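PDB 1L1E: cyclopropane mycolic acid synthase 3 from Mycobacterium tuberculosis, which probably converts a double bond of alpha mycolic acids into a proximal cyclopropane ring, using a methylene group taken from S-adenosyl-L-methionine. Local coordinates for residues 32-37 with 48-53. Numbering follows the deposited sequence.
With SAH (S-adenosyl-L-homocysteine), chain D; CO3 (carbonate ion), chain C.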
loop_
_atom_site.group_PDB
_atom_site.type_symbol
_atom_site.label_atom_id
_atom_site.label_comp_id
_atom_site.label_asym_id
_atom_site.label_seq_id
_atom_site.Cartn_x
_atom_site.Cartn_y
_atom_site.Cartn_z
ATOM N N THR A 32 -3.992 0.571 -9.111
ATOM C CA THR A 32 -3.757 0.596 -7.668
ATOM C C THR A 32 -3.311 -0.799 -7.283
ATOM O O THR A 32 -3.950 -1.777 -7.650
ATOM C CB THR A 32 -5.026 0.976 -6.887
ATOM O OG1 THR A 32 -5.365 2.324 -7.192
ATOM C CG2 THR A 32 -4.797 0.868 -5.374
ATOM N N TYR A 33 -2.210 -0.879 -6.542
ATOM C CA TYR A 33 -1.616 -2.156 -6.152
ATOM C C TYR A 33 -1.526 -2.254 -4.637
ATOM O O TYR A 33 -0.445 -2.137 -4.060
ATOM C CB TYR A 33 -0.216 -2.241 -6.771
ATOM C CG TYR A 33 0.495 -3.563 -6.641
ATOM C CD1 TYR A 33 1.890 -3.616 -6.590
ATOM C CD2 TYR A 33 -0.211 -4.762 -6.611
ATOM C CE1 TYR A 33 2.565 -4.833 -6.511
ATOM C CE2 TYR A 33 0.451 -5.984 -6.532
ATOM C CZ TYR A 33 1.840 -6.014 -6.482
ATOM O OH TYR A 33 2.497 -7.224 -6.392
ATOM N N SER A 34 -2.674 -2.478 -4.013
ATOM C CA SER A 34 -2.799 -2.583 -2.569
ATOM C C SER A 34 -4.245 -2.964 -2.248
ATOM O O SER A 34 -5.133 -2.796 -3.081
ATOM C CB SER A 34 -2.444 -1.241 -1.917
ATOM O OG SER A 34 -3.180 -0.165 -2.493
ATOM N N CYS A 35 -4.468 -3.490 -1.049
ATOM C CA CYS A 35 -5.798 -3.892 -0.601
ATOM C C CYS A 35 -6.889 -2.868 -0.916
ATOM O O CYS A 35 -6.798 -1.712 -0.510
ATOM C CB CYS A 35 -5.785 -4.134 0.905
ATOM S SG CYS A 35 -7.378 -4.651 1.548
ATOM N N ALA A 36 -7.925 -3.291 -1.641
ATOM C CA ALA A 36 -9.013 -2.374 -1.974
ATOM C C ALA A 36 -10.036 -2.338 -0.837
ATOM O O ALA A 36 -9.903 -3.076 0.156
ATOM C CB ALA A 36 -9.681 -2.793 -3.289
ATOM N N TYR A 37 -11.039 -1.470 -0.965
ATOM C CA TYR A 37 -12.077 -1.343 0.057
ATOM C C TYR A 37 -13.482 -1.477 -0.537
ATOM O O TYR A 37 -13.988 -0.556 -1.176
ATOM C CB TYR A 37 -11.931 -0.008 0.784
ATOM C CG TYR A 37 -12.897 0.196 1.938
ATOM C CD1 TYR A 37 -13.083 -0.788 2.910
ATOM C CD2 TYR A 37 -13.595 1.393 2.075
ATOM C CE1 TYR A 37 -13.940 -0.584 3.997
ATOM C CE2 TYR A 37 -14.458 1.612 3.162
ATOM C CZ TYR A 37 -14.624 0.623 4.110
ATOM O OH TYR A 37 -15.497 0.834 5.152
ATOM N N ALA A 48 -13.829 -0.220 -5.805
ATOM C CA ALA A 48 -13.342 -0.512 -4.457
ATOM C C ALA A 48 -11.965 0.090 -4.187
ATOM O O ALA A 48 -11.611 0.336 -3.032
ATOM C CB ALA A 48 -13.325 -2.020 -4.217
ATOM N N GLN A 49 -11.183 0.318 -5.237
ATOM C CA GLN A 49 -9.859 0.928 -5.060
ATOM C C GLN A 49 -10.063 2.428 -4.885
ATOM O O GLN A 49 -9.313 3.094 -4.158
ATOM C CB GLN A 49 -8.950 0.647 -6.269
ATOM C CG GLN A 49 -8.526 -0.813 -6.403
ATOM C CD GLN A 49 -7.531 -1.256 -5.324
ATOM O OE1 GLN A 49 -7.501 -0.709 -4.221
ATOM N NE2 GLN A 49 -6.729 -2.264 -5.643
ATOM N N ILE A 50 -11.076 2.979 -5.551
ATOM C CA ILE A 50 -11.342 4.403 -5.385
ATOM C C ILE A 50 -11.921 4.598 -3.986
ATOM O O ILE A 50 -11.667 5.609 -3.327
ATOM C CB ILE A 50 -12.325 4.937 -6.456
ATOM C CG1 ILE A 50 -11.617 4.998 -7.815
ATOM C CG2 ILE A 50 -12.863 6.309 -6.047
ATOM C CD1 ILE A 50 -10.459 5.979 -7.883
ATOM N N ALA A 51 -12.680 3.606 -3.520
ATOM C CA ALA A 51 -13.261 3.664 -2.184
ATOM C C ALA A 51 -12.159 3.640 -1.110
ATOM O O ALA A 51 -12.270 4.304 -0.069
ATOM C CB ALA A 51 -14.208 2.492 -1.974
ATOM N N LYS A 52 -11.106 2.865 -1.356
ATOM C CA LYS A 52 -10.002 2.776 -0.407
ATOM C C LYS A 52 -9.228 4.104 -0.378
ATOM O O LYS A 52 -8.857 4.602 0.690
ATOM C CB LYS A 52 -9.103 1.592 -0.787
ATOM C CG LYS A 52 -7.816 1.452 0.029
ATOM C CD LYS A 52 -6.674 2.281 -0.563
ATOM C CE LYS A 52 -6.328 1.882 -2.019
ATOM N NZ LYS A 52 -5.942 0.436 -2.224
ATOM N N ILE A 53 -8.991 4.683 -1.548
ATOM C CA ILE A 53 -8.289 5.961 -1.622
ATOM C C ILE A 53 -9.075 7.022 -0.821
ATOM O O ILE A 53 -8.504 7.733 0.016
ATOM C CB ILE A 53 -8.117 6.389 -3.092
ATOM C CG1 ILE A 53 -7.201 5.394 -3.798
ATOM C CG2 ILE A 53 -7.587 7.806 -3.176
ATOM C CD1 ILE A 53 -7.073 5.612 -5.296
HETATM N N SAH D . 0.769 3.126 -2.812
HETATM C CA SAH D . 0.571 2.591 -4.160
HETATM C CB SAH D . 1.705 1.610 -4.530
HETATM C CG SAH D . 1.924 0.429 -3.580
HETATM S SD SAH D . 3.259 -0.667 -4.086
HETATM C C SAH D . -0.782 1.866 -4.264
HETATM O O SAH D . -1.507 1.846 -3.265
HETATM O OXT SAH D . -1.080 1.307 -5.329
HETATM C "C5'" SAH D . 4.626 -0.060 -3.039
HETATM C "C4'" SAH D . 5.143 1.339 -3.394
HETATM O "O4'" SAH D . 6.030 1.878 -2.372
HETATM C "C3'" SAH D . 5.957 1.376 -4.685
HETATM O "O3'" SAH D . 5.649 2.616 -5.360
HETATM C "C2'" SAH D . 7.381 1.347 -4.201
HETATM O "O2'" SAH D . 8.299 1.788 -5.205
HETATM C "C1'" SAH D . 7.288 2.238 -2.999
HETATM N N9 SAH D . 8.406 2.100 -2.039
HETATM C C8 SAH D . 8.956 0.999 -1.464
HETATM N N7 SAH D . 9.933 1.187 -0.640
HETATM C C5 SAH D . 10.071 2.570 -0.648
HETATM C C6 SAH D . 10.950 3.478 0.029
HETATM N N6 SAH D . 11.896 3.072 0.890
HETATM N N1 SAH D . 10.803 4.828 -0.225
HETATM C C2 SAH D . 9.847 5.246 -1.091
HETATM N N3 SAH D . 8.968 4.489 -1.779
HETATM C C4 SAH D . 9.137 3.146 -1.509
HETATM C C CO3 C . -1.382 -3.632 1.168
HETATM O O1 CO3 C . -0.770 -3.059 2.407
HETATM O O2 CO3 C . -0.691 -4.536 0.417
HETATM O O3 CO3 C . -2.629 -3.255 0.806
HETATM O O HOH W 1 -6.296 -2.988 -8.576
#
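K52 gathers three acceptors at its NZ, which donates to S34 OG at 2.8 Å, to C35 O at 2.9 Å and to Q49 OE1 of its own helix. With CG anti to the backbone N (chi1 174°), K52 CG lies 3.4 Å from C35 O, and bends at chi2, chi3 and chi4 curl the end onto these acceptors. The C35 bond arrives 56° above the carbonyl plane. Q49 NE2 donates to S34 O at 3.1 Å, nearly in line with that C=O, and S34 O lies 3° out of the Q49 amide plane. T32 CG2 and A36 CB sandwich this amide from opposite faces, which with its two bonds fixes its rotation; a water bridging to T32 O gives NE2 a second partner. Equally tight is A48 O, taking Y37 N (2.8 Å, fairly straight) and K52 N from opposite faces of its plane, with Y37 CB 3.6 Å from K52 CA. Only the end of the partly exposed Y37 ring leads away, to meet the H231 ring.

Segment 32-37 forms part of the S-adenosyl-L-homocysteine pocket of this Rossmann-like methyltransferase: S34 OG donates to SAH O, Y33 N to OXT, and C35 N to the carbonate, making K52 second shell to the cofactor. Segment 32-37 and helix 45-58 touch helix 77-86 through T32 and I53, helix 229-245 through C35 and Q49, and I136 of strand 132-136 through S34 and K52.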